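Putative uncharacterized protein (Ustilago maydis, PDB 4GNX) is a replication protein A subunit that binds single-stranded DNA, probably through a series of OB-fold domains. Local coordinates at residues A296-I301 / T348-A353; E147-V152 / V160-L165; Y291-A296 / M399-C404. All coordinates share one frame; numbering follows the deposited sequence.

Contact 1: A296-I301 / T348-A353; sequences ATVVYI and TNVADA. With nucleotides of chain G.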
loop_
_atom_site.group_PDB
_atom_site.type_symbol
_atom_site.label_atom_id
_atom_site.label_comp_id
_atom_site.label_asym_id
_atom_site.label_seq_id
_atom_site.Cartn_x
_atom_site.Cartn_y
_atom_site.Cartn_z
ATOM N N ALA C 296 -10.173 -1.811 -3.123
ATOM C CA ALA C 296 -10.997 -2.986 -3.409
ATOM C C ALA C 296 -11.501 -3.009 -4.834
ATOM O O ALA C 296 -11.448 -1.986 -5.536
ATOM C CB ALA C 296 -12.150 -3.092 -2.437
ATOM N N THR C 297 -11.975 -4.176 -5.261
ATOM C CA THR C 297 -12.441 -4.354 -6.623
ATOM C C THR C 297 -13.940 -4.484 -6.600
ATOM O O THR C 297 -14.482 -5.250 -5.793
ATOM C CB THR C 297 -11.869 -5.625 -7.261
ATOM O OG1 THR C 297 -10.440 -5.532 -7.310
ATOM C CG2 THR C 297 -12.395 -5.799 -8.650
ATOM N N VAL C 298 -14.618 -3.749 -7.482
ATOM C CA VAL C 298 -16.045 -3.930 -7.593
ATOM C C VAL C 298 -16.279 -5.295 -8.216
ATOM O O VAL C 298 -15.828 -5.570 -9.320
ATOM C CB VAL C 298 -16.762 -2.794 -8.362
ATOM C CG1 VAL C 298 -18.214 -3.165 -8.631
ATOM C CG2 VAL C 298 -16.708 -1.500 -7.567
ATOM N N VAL C 299 -16.968 -6.145 -7.466
ATOM C CA VAL C 299 -17.343 -7.491 -7.889
ATOM C C VAL C 299 -18.824 -7.590 -8.304
ATOM O O VAL C 299 -19.175 -8.428 -9.133
ATOM C CB VAL C 299 -17.024 -8.476 -6.751
ATOM C CG1 VAL C 299 -17.999 -9.630 -6.706
ATOM C CG2 VAL C 299 -15.601 -8.968 -6.867
ATOM N N TYR C 300 -19.688 -6.752 -7.728
ATOM C CA TYR C 300 -21.127 -6.785 -8.039
ATOM C C TYR C 300 -21.842 -5.478 -7.726
ATOM O O TYR C 300 -21.590 -4.855 -6.693
ATOM C CB TYR C 300 -21.835 -7.923 -7.285
ATOM C CG TYR C 300 -23.322 -8.057 -7.605
ATOM C CD1 TYR C 300 -23.745 -8.601 -8.825
ATOM C CD2 TYR C 300 -24.301 -7.648 -6.696
ATOM C CE1 TYR C 300 -25.093 -8.727 -9.136
ATOM C CE2 TYR C 300 -25.653 -7.769 -7.001
ATOM C CZ TYR C 300 -26.046 -8.309 -8.221
ATOM O OH TYR C 300 -27.384 -8.433 -8.536
ATOM N N ILE C 301 -22.737 -5.090 -8.634
ATOM C CA ILE C 301 -23.683 -3.991 -8.408
ATOM C C ILE C 301 -25.091 -4.548 -8.444
ATOM O O ILE C 301 -25.457 -5.259 -9.371
ATOM C CB ILE C 301 -23.506 -2.866 -9.438
ATOM C CG1 ILE C 301 -22.039 -2.416 -9.451
ATOM C CG2 ILE C 301 -24.384 -1.688 -9.066
ATOM C CD1 ILE C 301 -21.486 -2.049 -10.807
ATOM N N THR C 348 -23.195 -1.858 -3.677
ATOM C CA THR C 348 -22.119 -2.565 -4.363
ATOM C C THR C 348 -21.260 -3.462 -3.491
ATOM O O THR C 348 -20.793 -3.043 -2.448
ATOM C CB THR C 348 -21.211 -1.586 -5.120
ATOM O OG1 THR C 348 -20.294 -2.343 -5.907
ATOM C CG2 THR C 348 -20.431 -0.685 -4.164
ATOM N N ASN C 349 -21.050 -4.694 -3.938
ATOM C CA ASN C 349 -20.191 -5.649 -3.242
ATOM C C ASN C 349 -18.730 -5.606 -3.728
ATOM O O ASN C 349 -18.432 -5.869 -4.899
ATOM C CB ASN C 349 -20.759 -7.067 -3.383
ATOM C CG ASN C 349 -20.071 -8.079 -2.470
ATOM O OD1 ASN C 349 -19.457 -9.016 -2.942
ATOM N ND2 ASN C 349 -20.185 -7.893 -1.159
ATOM N N VAL C 350 -17.819 -5.276 -2.818
ATOM C CA VAL C 350 -16.408 -5.127 -3.155
ATOM C C VAL C 350 -15.588 -6.153 -2.408
ATOM O O VAL C 350 -15.933 -6.531 -1.287
ATOM C CB VAL C 350 -15.864 -3.701 -2.861
ATOM C CG1 VAL C 350 -16.725 -2.647 -3.549
ATOM C CG2 VAL C 350 -15.742 -3.430 -1.366
ATOM N N ALA C 351 -14.503 -6.603 -3.036
ATOM C CA ALA C 351 -13.643 -7.637 -2.456
ATOM C C ALA C 351 -12.177 -7.282 -2.565
ATOM O O ALA C 351 -11.784 -6.511 -3.428
ATOM C CB ALA C 351 -13.895 -8.967 -3.131
ATOM N N ASP C 352 -11.387 -7.825 -1.652
ATOM C CA ASP C 352 -9.933 -7.845 -1.771
ATOM C C ASP C 352 -9.470 -9.244 -1.380
ATOM O O ASP C 352 -10.276 -10.182 -1.408
ATOM C CB ASP C 352 -9.278 -6.744 -0.932
ATOM C CG ASP C 352 -9.484 -6.911 0.602
ATOM O OD1 ASP C 352 -10.068 -7.934 1.069
ATOM O OD2 ASP C 352 -9.036 -5.980 1.347
ATOM N N ALA C 353 -8.202 -9.401 -0.997
ATOM C CA ALA C 353 -7.685 -10.738 -0.656
ATOM C C ALA C 353 -8.048 -11.201 0.751
ATOM O O ALA C 353 -7.810 -12.362 1.107
ATOM C CB ALA C 353 -6.193 -10.822 -0.873
ATOM P P DT G 20 -25.704 -13.926 -9.325
ATOM O OP1 DT G 20 -26.254 -13.900 -10.705
ATOM O OP2 DT G 20 -25.747 -15.197 -8.553
ATOM O "O5'" DT G 20 -24.189 -13.418 -9.347
ATOM C "C5'" DT G 20 -23.855 -12.047 -9.666
ATOM C "C4'" DT G 20 -22.362 -11.841 -9.829
ATOM O "O4'" DT G 20 -21.770 -11.373 -8.596
ATOM C "C3'" DT G 20 -21.538 -13.053 -10.280
ATOM O "O3'" DT G 20 -20.874 -12.775 -11.523
ATOM C "C2'" DT G 20 -20.495 -13.249 -9.185
ATOM C "C1'" DT G 20 -20.970 -12.389 -8.025
ATOM N N1 DT G 20 -21.788 -13.086 -7.014
ATOM C C2 DT G 20 -22.234 -12.365 -5.928
ATOM O O2 DT G 20 -21.969 -11.187 -5.753
ATOM N N3 DT G 20 -23.003 -13.082 -5.045
ATOM C C4 DT G 20 -23.363 -14.414 -5.139
ATOM O O4 DT G 20 -24.057 -14.924 -4.262
ATOM C C5 DT G 20 -22.867 -15.105 -6.308
ATOM C C7 DT G 20 -23.206 -16.550 -6.495
ATOM C C6 DT G 20 -22.114 -14.416 -7.173
ATOM P P DT G 19 -29.635 -9.226 -5.497
ATOM O OP1 DT G 19 -28.660 -8.315 -6.145
ATOM O OP2 DT G 19 -30.922 -8.673 -5.007
ATOM O "O5'" DT G 19 -29.993 -10.339 -6.586
ATOM C "C5'" DT G 19 -29.443 -11.674 -6.547
ATOM C "C4'" DT G 19 -28.033 -11.684 -7.091
ATOM O "O4'" DT G 19 -27.105 -11.361 -6.031
ATOM C "C3'" DT G 19 -27.554 -13.032 -7.614
ATOM O "O3'" DT G 19 -26.458 -12.780 -8.497
ATOM C "C2'" DT G 19 -27.067 -13.712 -6.347
ATOM C "C1'" DT G 19 -26.464 -12.548 -5.561
ATOM N N1 DT G 19 -26.631 -12.599 -4.090
ATOM C C2 DT G 19 -25.812 -11.796 -3.327
ATOM O O2 DT G 19 -24.954 -11.070 -3.806
ATOM N N3 DT G 19 -26.033 -11.876 -1.972
ATOM C C4 DT G 19 -26.969 -12.658 -1.323
ATOM O O4 DT G 19 -27.051 -12.622 -0.097
ATOM C C5 DT G 19 -27.798 -13.473 -2.186
ATOM C C7 DT G 19 -28.841 -14.352 -1.573
ATOM C C6 DT G 19 -27.592 -13.400 -3.508
#
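Val299 and Tyr300 both face Asn349 across two antiparallel strands, forming a classic beta bulge in what is probably the OB fold of the C-terminal domain. The bulge brings two amides, Val299 N and Tyr300 N, onto Asn349 O, the latter in the carbonyl plane on a lone pair. Tyr300 O is gripped twice in turn, by Asn349 N at 2.8 Å and by the hydroxyl Thr348 OG1 at 2.9 Å. With Thr348 OG1 turned opposite its own backbone N (chi1 -172°), the hydroxyl also meets the flank of Val298, whose CG1 lies 3.5 Å from OG1 as the two side chains cross at about a right angle. Val350 is a branched bump on this face: its CG1 leans toward Val298 CG2, while its CG2 rests on the small Ala296 CB at 3.8 Å. Phe402 of strand 398-411 packs against all three residues. Val299 points toward the partner strand and sets CG2 against the Ala351 methyl, CB, at 4.1 Å, while Leu9 of another protein chain packs on Thr297 and Ala351. Tyr300 instead sends its ring outward to the DNA, where the sugar of DT20 of chain G lies by it, O4' 3.4 Å from Tyr300 CD1. Tyr300 OH donates a hydrogen bond to OP1 of DT19 of chain G at 2.7 Å, with that oxygen near the plane of the ring, at its edge.

Contact 2: E147-V152 / V160-L165; sequences ELSEIV and VQKREL. With nucleotides of chain G.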
loop_
_atom_site.group_PDB
_atom_site.type_symbol
_atom_site.label_atom_id
_atom_site.label_comp_id
_atom_site.label_asym_id
_atom_site.label_seq_id
_atom_site.Cartn_x
_atom_site.Cartn_y
_atom_site.Cartn_z
ATOM N N GLU C 147 -2.896 16.003 28.840
ATOM C CA GLU C 147 -2.898 14.965 29.843
ATOM C C GLU C 147 -2.596 13.645 29.142
ATOM O O GLU C 147 -2.752 13.521 27.923
ATOM C CB GLU C 147 -4.248 14.919 30.574
ATOM C CG GLU C 147 -5.193 13.791 30.174
ATOM C CD GLU C 147 -5.985 14.061 28.901
ATOM O OE1 GLU C 147 -5.615 14.977 28.129
ATOM O OE2 GLU C 147 -6.993 13.342 28.676
ATOM N N LEU C 148 -2.136 12.680 29.926
ATOM C CA LEU C 148 -1.924 11.326 29.465
ATOM C C LEU C 148 -3.249 10.583 29.306
ATOM O O LEU C 148 -4.029 10.486 30.257
ATOM C CB LEU C 148 -1.032 10.591 30.461
ATOM C CG LEU C 148 -0.520 9.193 30.112
ATOM C CD1 LEU C 148 0.851 9.012 30.729
ATOM C CD2 LEU C 148 -1.468 8.083 30.548
ATOM N N SER C 149 -3.485 10.048 28.111
ATOM C CA SER C 149 -4.666 9.235 27.847
ATOM C C SER C 149 -4.286 7.796 27.542
ATOM O O SER C 149 -3.318 7.526 26.825
ATOM C CB SER C 149 -5.478 9.809 26.687
ATOM O OG SER C 149 -4.758 9.695 25.470
ATOM N N GLU C 150 -5.067 6.876 28.096
ATOM C CA GLU C 150 -4.860 5.465 27.868
ATOM C C GLU C 150 -5.991 4.907 27.037
ATOM O O GLU C 150 -7.153 4.968 27.435
ATOM C CB GLU C 150 -4.756 4.709 29.187
ATOM C CG GLU C 150 -4.522 3.219 28.993
ATOM C CD GLU C 150 -3.826 2.569 30.173
ATOM O OE1 GLU C 150 -3.111 3.285 30.919
ATOM O OE2 GLU C 150 -3.993 1.335 30.348
ATOM N N ILE C 151 -5.640 4.357 25.880
ATOM C CA ILE C 151 -6.631 3.784 24.982
ATOM C C ILE C 151 -6.179 2.439 24.445
ATOM O O ILE C 151 -5.019 2.284 24.037
ATOM C CB ILE C 151 -6.935 4.689 23.768
ATOM C CG1 ILE C 151 -6.133 6.007 23.811
ATOM C CG2 ILE C 151 -8.442 4.898 23.638
ATOM C CD1 ILE C 151 -4.711 5.917 23.279
ATOM N N VAL C 152 -7.112 1.482 24.469
ATOM C CA VAL C 152 -6.991 0.194 23.769
ATOM C C VAL C 152 -7.240 0.436 22.283
ATOM O O VAL C 152 -8.358 0.768 21.870
ATOM C CB VAL C 152 -7.998 -0.866 24.291
ATOM C CG1 VAL C 152 -8.003 -2.104 23.404
ATOM C CG2 VAL C 152 -7.689 -1.253 25.732
ATOM N N VAL C 160 -2.700 1.461 25.474
ATOM C CA VAL C 160 -1.593 2.329 25.038
ATOM C C VAL C 160 -1.555 3.679 25.754
ATOM O O VAL C 160 -2.564 4.386 25.816
ATOM C CB VAL C 160 -1.616 2.608 23.516
ATOM C CG1 VAL C 160 -0.250 3.098 23.061
ATOM C CG2 VAL C 160 -2.024 1.377 22.716
ATOM N N GLN C 161 -0.384 4.037 26.276
ATOM C CA GLN C 161 -0.168 5.376 26.843
ATOM C C GLN C 161 0.080 6.406 25.746
ATOM O O GLN C 161 0.837 6.154 24.810
ATOM C CB GLN C 161 1.003 5.391 27.837
ATOM C CG GLN C 161 0.623 5.072 29.279
ATOM C CD GLN C 161 0.464 3.580 29.552
ATOM O OE1 GLN C 161 1.115 2.737 28.921
ATOM N NE2 GLN C 161 -0.403 3.248 30.506
ATOM N N LYS C 162 -0.536 7.574 25.888
ATOM C CA LYS C 162 -0.502 8.592 24.850
ATOM C C LYS C 162 -0.463 9.978 25.484
ATOM O O LYS C 162 -1.080 10.187 26.520
ATOM C CB LYS C 162 -1.755 8.448 23.989
ATOM C CG LYS C 162 -1.703 9.201 22.683
ATOM C CD LYS C 162 -3.063 9.731 22.282
ATOM C CE LYS C 162 -2.878 10.999 21.469
ATOM N NZ LYS C 162 -4.164 11.511 20.937
ATOM N N ARG C 163 0.263 10.914 24.877
ATOM C CA ARG C 163 0.201 12.318 25.299
ATOM C C ARG C 163 0.481 13.277 24.141
ATOM O O ARG C 163 1.209 12.939 23.212
ATOM C CB ARG C 163 1.126 12.593 26.492
ATOM C CG ARG C 163 1.299 14.070 26.811
ATOM C CD ARG C 163 2.137 14.310 28.053
ATOM N NE ARG C 163 1.306 14.259 29.253
ATOM C CZ ARG C 163 1.507 13.433 30.269
ATOM N NH1 ARG C 163 2.537 12.593 30.250
ATOM N NH2 ARG C 163 0.682 13.458 31.308
ATOM N N GLU C 164 -0.104 14.473 24.213
ATOM C CA GLU C 164 -0.005 15.456 23.140
ATOM C C GLU C 164 0.691 16.735 23.559
ATOM O O GLU C 164 0.399 17.288 24.612
ATOM C CB GLU C 164 -1.386 15.773 22.576
ATOM C CG GLU C 164 -1.896 14.662 21.681
ATOM C CD GLU C 164 -2.989 15.107 20.741
ATOM O OE1 GLU C 164 -3.346 16.306 20.751
ATOM O OE2 GLU C 164 -3.488 14.248 19.980
ATOM N N LEU C 165 1.606 17.194 22.711
ATOM C CA LEU C 165 2.337 18.434 22.921
ATOM C C LEU C 165 1.957 19.426 21.842
ATOM O O LEU C 165 1.678 19.038 20.710
ATOM C CB LEU C 165 3.851 18.205 22.831
ATOM C CG LEU C 165 4.522 16.887 23.230
ATOM C CD1 LEU C 165 5.997 16.956 22.891
ATOM C CD2 LEU C 165 4.332 16.561 24.700
ATOM P P DT G 6 1.347 3.971 13.723
ATOM O OP1 DT G 6 0.869 3.671 12.350
ATOM O OP2 DT G 6 1.945 5.302 14.012
ATOM O "O5'" DT G 6 0.130 3.726 14.724
ATOM C "C5'" DT G 6 -0.809 2.650 14.505
ATOM C "C4'" DT G 6 -1.378 2.147 15.814
ATOM O "O4'" DT G 6 -0.315 1.768 16.720
ATOM C "C3'" DT G 6 -2.261 3.140 16.569
ATOM O "O3'" DT G 6 -3.471 2.493 16.969
ATOM C "C2'" DT G 6 -1.407 3.587 17.743
ATOM C "C1'" DT G 6 -0.439 2.435 17.967
ATOM N N1 DT G 6 0.917 2.857 18.390
ATOM C C2 DT G 6 1.378 2.478 19.631
ATOM O O2 DT G 6 0.721 1.811 20.413
ATOM N N3 DT G 6 2.646 2.913 19.928
ATOM C C4 DT G 6 3.479 3.670 19.126
ATOM O O4 DT G 6 4.594 3.988 19.530
ATOM C C5 DT G 6 2.934 4.026 17.836
ATOM C C7 DT G 6 3.766 4.839 16.896
ATOM C C6 DT G 6 1.698 3.609 17.538
#
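Ser149 and Lys162 pair in the antiparallel hairpin 135-152/159-168, part of an OB domain. Ser149 N binds Lys162 O at 2.9 Å, and the return bond from Lys162 N to Ser149 O is weak. On the same face Ser149 OG lies 3.6 Å from both CB and CD of Lys162; Lys162 NZ forms a salt bridge with Glu164 OE2 and a weak hydrogen bond to a thymine O2 of the bound DNA.

The tighter end is the one around buried Arg163. Leu148 crosses it at about a right angle and lays CB over one face of the guanidinium, 3.4 Å from Arg163 NH2. The Arg163 chain bends at chi3 (-86°), which turns the guanidinium under Leu148, and NE makes a hydrogen bond to Gly146 O.

On the side away from Ser149 and Lys162, beyond Leu148, the packing loosens: exposed Glu150 lies alongside Gln161, with the carboxylate and amide planes 80° apart. Glu150 OE1 and Gln161 NE2 come close, but the geometry at the donor is too poor for a hydrogen bond. Toward the turn of the hairpin, where the bond from Val160 N to Ile151 O is weak, Val160 CG1 lies 3.1 Å from O2 of DT6 of chain G.

Contact 3: Y291-A296 / M399-C404; sequences YFNVRA and MYMFNC. With nucleotides of chain G.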
loop_
_atom_site.group_PDB
_atom_site.type_symbol
_atom_site.label_atom_id
_atom_site.label_comp_id
_atom_site.label_asym_id
_atom_site.label_seq_id
_atom_site.Cartn_x
_atom_site.Cartn_y
_atom_site.Cartn_z
ATOM N N TYR C 291 -13.874 6.033 10.116
ATOM C CA TYR C 291 -13.546 6.374 8.747
ATOM C C TYR C 291 -12.343 5.555 8.322
ATOM O O TYR C 291 -11.464 5.276 9.130
ATOM C CB TYR C 291 -13.262 7.869 8.618
ATOM C CG TYR C 291 -14.449 8.735 8.977
ATOM C CD1 TYR C 291 -14.656 9.165 10.298
ATOM C CD2 TYR C 291 -15.381 9.127 7.998
ATOM C CE1 TYR C 291 -15.748 9.954 10.630
ATOM C CE2 TYR C 291 -16.474 9.925 8.323
ATOM C CZ TYR C 291 -16.653 10.333 9.638
ATOM O OH TYR C 291 -17.740 11.119 9.970
ATOM N N PHE C 292 -12.310 5.166 7.051
ATOM C CA PHE C 292 -11.238 4.336 6.548
ATOM C C PHE C 292 -11.119 4.419 5.043
ATOM O O PHE C 292 -12.036 4.866 4.370
ATOM C CB PHE C 292 -11.444 2.883 6.975
ATOM C CG PHE C 292 -12.725 2.272 6.470
ATOM C CD1 PHE C 292 -12.771 1.630 5.223
ATOM C CD2 PHE C 292 -13.887 2.315 7.242
ATOM C CE1 PHE C 292 -13.953 1.048 4.766
ATOM C CE2 PHE C 292 -15.070 1.742 6.787
ATOM C CZ PHE C 292 -15.105 1.102 5.552
ATOM N N ASN C 293 -9.963 3.982 4.548
ATOM C CA ASN C 293 -9.686 3.789 3.127
ATOM C C ASN C 293 -9.458 2.324 2.830
ATOM O O ASN C 293 -8.805 1.634 3.593
ATOM C CB ASN C 293 -8.452 4.587 2.716
ATOM C CG ASN C 293 -8.744 6.068 2.568
ATOM O OD1 ASN C 293 -9.827 6.460 2.112
ATOM N ND2 ASN C 293 -7.779 6.909 2.956
ATOM N N VAL C 294 -10.011 1.856 1.720
ATOM C CA VAL C 294 -9.814 0.473 1.264
ATOM C C VAL C 294 -9.586 0.396 -0.253
ATOM O O VAL C 294 -10.355 0.931 -1.040
ATOM C CB VAL C 294 -10.987 -0.446 1.679
ATOM C CG1 VAL C 294 -10.937 -1.771 0.959
ATOM C CG2 VAL C 294 -10.927 -0.742 3.152
ATOM N N ARG C 295 -8.505 -0.256 -0.653
ATOM C CA ARG C 295 -8.321 -0.626 -2.051
ATOM C C ARG C 295 -9.168 -1.873 -2.252
ATOM O O ARG C 295 -8.926 -2.884 -1.588
ATOM C CB ARG C 295 -6.860 -0.965 -2.319
ATOM C CG ARG C 295 -6.430 -0.702 -3.742
ATOM C CD ARG C 295 -5.104 -1.346 -4.144
ATOM N NE ARG C 295 -3.934 -1.077 -3.295
ATOM C CZ ARG C 295 -3.341 0.107 -3.151
ATOM N NH1 ARG C 295 -3.811 1.196 -3.749
ATOM N NH2 ARG C 295 -2.273 0.205 -2.379
ATOM N N ALA C 296 -10.173 -1.811 -3.123
ATOM C CA ALA C 296 -10.997 -2.986 -3.409
ATOM C C ALA C 296 -11.501 -3.009 -4.834
ATOM O O ALA C 296 -11.448 -1.986 -5.536
ATOM C CB ALA C 296 -12.150 -3.092 -2.437
ATOM N N MET C 399 -11.030 -1.475 -10.123
ATOM C CA MET C 399 -10.380 -1.295 -8.825
ATOM C C MET C 399 -10.339 0.157 -8.343
ATOM O O MET C 399 -9.976 1.074 -9.096
ATOM C CB MET C 399 -8.965 -1.850 -8.904
ATOM C CG MET C 399 -8.400 -2.279 -7.568
ATOM S SD MET C 399 -6.871 -3.223 -7.718
ATOM C CE MET C 399 -7.320 -4.409 -9.006
ATOM N N TYR C 400 -10.689 0.369 -7.074
ATOM C CA TYR C 400 -10.770 1.737 -6.542
ATOM C C TYR C 400 -10.170 1.897 -5.175
ATOM O O TYR C 400 -10.189 0.965 -4.377
ATOM C CB TYR C 400 -12.233 2.216 -6.449
ATOM C CG TYR C 400 -12.937 2.275 -7.766
ATOM C CD1 TYR C 400 -13.554 1.156 -8.299
ATOM C CD2 TYR C 400 -12.959 3.441 -8.482
ATOM C CE1 TYR C 400 -14.180 1.203 -9.519
ATOM C CE2 TYR C 400 -13.586 3.509 -9.705
ATOM C CZ TYR C 400 -14.195 2.389 -10.217
ATOM O OH TYR C 400 -14.823 2.484 -11.435
ATOM N N MET C 401 -9.661 3.093 -4.902
ATOM C CA MET C 401 -9.483 3.528 -3.533
ATOM C C MET C 401 -10.816 4.059 -3.060
ATOM O O MET C 401 -11.388 4.945 -3.684
ATOM C CB MET C 401 -8.412 4.599 -3.408
ATOM C CG MET C 401 -7.030 4.065 -3.025
ATOM S SD MET C 401 -6.954 3.128 -1.471
ATOM C CE MET C 401 -8.004 4.138 -0.422
ATOM N N PHE C 402 -11.321 3.499 -1.972
ATOM C CA PHE C 402 -12.600 3.918 -1.423
ATOM C C PHE C 402 -12.424 4.613 -0.086
ATOM O O PHE C 402 -11.818 4.082 0.838
ATOM C CB PHE C 402 -13.509 2.705 -1.200
ATOM C CG PHE C 402 -13.997 2.057 -2.449
ATOM C CD1 PHE C 402 -13.535 0.799 -2.807
ATOM C CD2 PHE C 402 -14.947 2.680 -3.247
ATOM C CE1 PHE C 402 -13.986 0.177 -3.958
ATOM C CE2 PHE C 402 -15.409 2.069 -4.398
ATOM C CZ PHE C 402 -14.931 0.811 -4.754
ATOM N N ASN C 403 -12.977 5.801 0.019
ATOM C CA ASN C 403 -12.984 6.507 1.275
ATOM C C ASN C 403 -14.360 6.353 1.897
ATOM O O ASN C 403 -15.375 6.707 1.294
ATOM C CB ASN C 403 -12.640 7.980 1.059
ATOM C CG ASN C 403 -12.353 8.691 2.356
ATOM O OD1 ASN C 403 -11.804 8.092 3.278
ATOM N ND2 ASN C 403 -12.736 9.965 2.450
ATOM N N CYS C 404 -14.398 5.813 3.103
ATOM C CA CYS C 404 -15.671 5.444 3.700
ATOM C C CYS C 404 -15.860 5.894 5.124
ATOM O O CYS C 404 -14.900 6.086 5.876
ATOM C CB CYS C 404 -15.852 3.929 3.694
ATOM S SG CYS C 404 -15.440 3.118 2.150
ATOM P P DT G 9 -12.606 12.320 17.893
ATOM O OP1 DT G 9 -11.487 13.262 18.170
ATOM O OP2 DT G 9 -13.757 12.248 18.829
ATOM O "O5'" DT G 9 -13.184 12.615 16.436
ATOM C "C5'" DT G 9 -13.689 13.919 16.079
ATOM C "C4'" DT G 9 -13.471 14.173 14.606
ATOM O "O4'" DT G 9 -12.566 13.170 14.081
ATOM C "C3'" DT G 9 -14.732 14.103 13.736
ATOM O "O3'" DT G 9 -14.702 15.108 12.708
ATOM C "C2'" DT G 9 -14.636 12.726 13.099
ATOM C "C1'" DT G 9 -13.136 12.600 12.915
ATOM N N1 DT G 9 -12.601 11.233 12.757
ATOM C C2 DT G 9 -11.856 10.979 11.629
ATOM O O2 DT G 9 -11.635 11.823 10.774
ATOM N N3 DT G 9 -11.382 9.694 11.532
ATOM C C4 DT G 9 -11.575 8.662 12.431
ATOM O O4 DT G 9 -11.086 7.557 12.210
ATOM C C5 DT G 9 -12.370 8.998 13.592
ATOM C C7 DT G 9 -12.635 7.944 14.621
ATOM C C6 DT G 9 -12.837 10.250 13.695
ATOM P P DT G 10 -15.984 15.931 12.173
ATOM O OP1 DT G 10 -15.551 17.341 11.978
ATOM O OP2 DT G 10 -17.112 15.636 13.093
ATOM O "O5'" DT G 10 -16.353 15.350 10.730
ATOM C "C5'" DT G 10 -17.337 15.995 9.879
ATOM C "C4'" DT G 10 -18.151 14.968 9.122
ATOM O "O4'" DT G 10 -18.764 14.049 10.059
ATOM C "C3'" DT G 10 -19.305 15.516 8.277
ATOM O "O3'" DT G 10 -19.530 14.639 7.164
ATOM C "C2'" DT G 10 -20.494 15.388 9.212
ATOM C "C1'" DT G 10 -20.177 14.075 9.906
ATOM N N1 DT G 10 -20.787 13.904 11.240
ATOM C C2 DT G 10 -22.030 13.317 11.313
ATOM O O2 DT G 10 -22.653 12.948 10.330
ATOM N N3 DT G 10 -22.523 13.181 12.588
ATOM C C4 DT G 10 -21.910 13.561 13.767
ATOM O O4 DT G 10 -22.478 13.375 14.839
ATOM C C5 DT G 10 -20.605 14.166 13.615
ATOM C C7 DT G 10 -19.865 14.613 14.837
ATOM C C6 DT G 10 -20.115 14.304 12.377
#
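Phe292 O accepts the shortest backbone bond between these strands, from Cys404 N at 2.8 Å. It opens a ladder of six such bonds that pairs Phe292 with Cys404, Val294 with Phe402 and Ala296 with Tyr400, all of whose side chains emerge on one buried face. At one end of that face Phe292 holds CG between its backbone N and carbonyl carbon (chi1 60°), which brings the ring back over its partner. Cys404 CB then lies over the ring in a CH-pi contact, 3.8 Å from the Phe292 centroid and 24° off its normal. The sulfur sits farther to the side, Cys404 SG being 4.4 Å from the same centroid and oblique to it. At the other end Phe402 CE1 touches Ala296 CB at 4.0 Å, while CB of Tyr400 lies over one face of the Phe402 ring. Ile421 and Ala424 of strand 414-426 pack on Phe402 as well.

The reverse face carries Asn293, Arg295, Met401 and Asn403. Met401 folds at chi2 and chi3, which lets its sulfur reach over to the backbone of Arg295 on the partner strand, SD to N 3.8 Å, while the Met401 side chain crosses that of Asn293 at about a right angle, its CE against Asn293 CB. The Arg295 guanidinium meets that sulfur obliquely, and Arg295 NH2 has a long, weak ion pair with Glu435.

At the outer end Tyr291 leaves the ladder for the DNA. Its ring carbon CD1 approaches N3 of DT9 of chain G at 3.5 Å, and its OH lies 3.1 Å from O4' of DT10 of chain G. Antiparallel strands with one face turned to the interior and an aromatic residue, Tyr291, reaching the nucleic acid are what is expected of an OB fold binding single-stranded DNA.

Contacts 1 and 3 are the pairings on the two edges of one strand: 290-310 lies between 341-352 and 398-411 in a five-stranded antiparallel sheet, and Ala296 belongs to both. Their centres are 11 Å apart, and side chains bridge them directly, with Val350 CG1 4.0 Å from Phe402 CE1 and Thr297 OG1 3.7 Å from Met399 CE. Contact 2 belongs to a separate OB domain, its centre 37 Å from that of contact 1 and 28 Å from that of contact 3. All three also meet the DNA of chain G: DT6 meets contact 2, DT9 and DT10 meet contact 3, and DT19 and DT20 meet contact 1, so one DNA chain touches both domains.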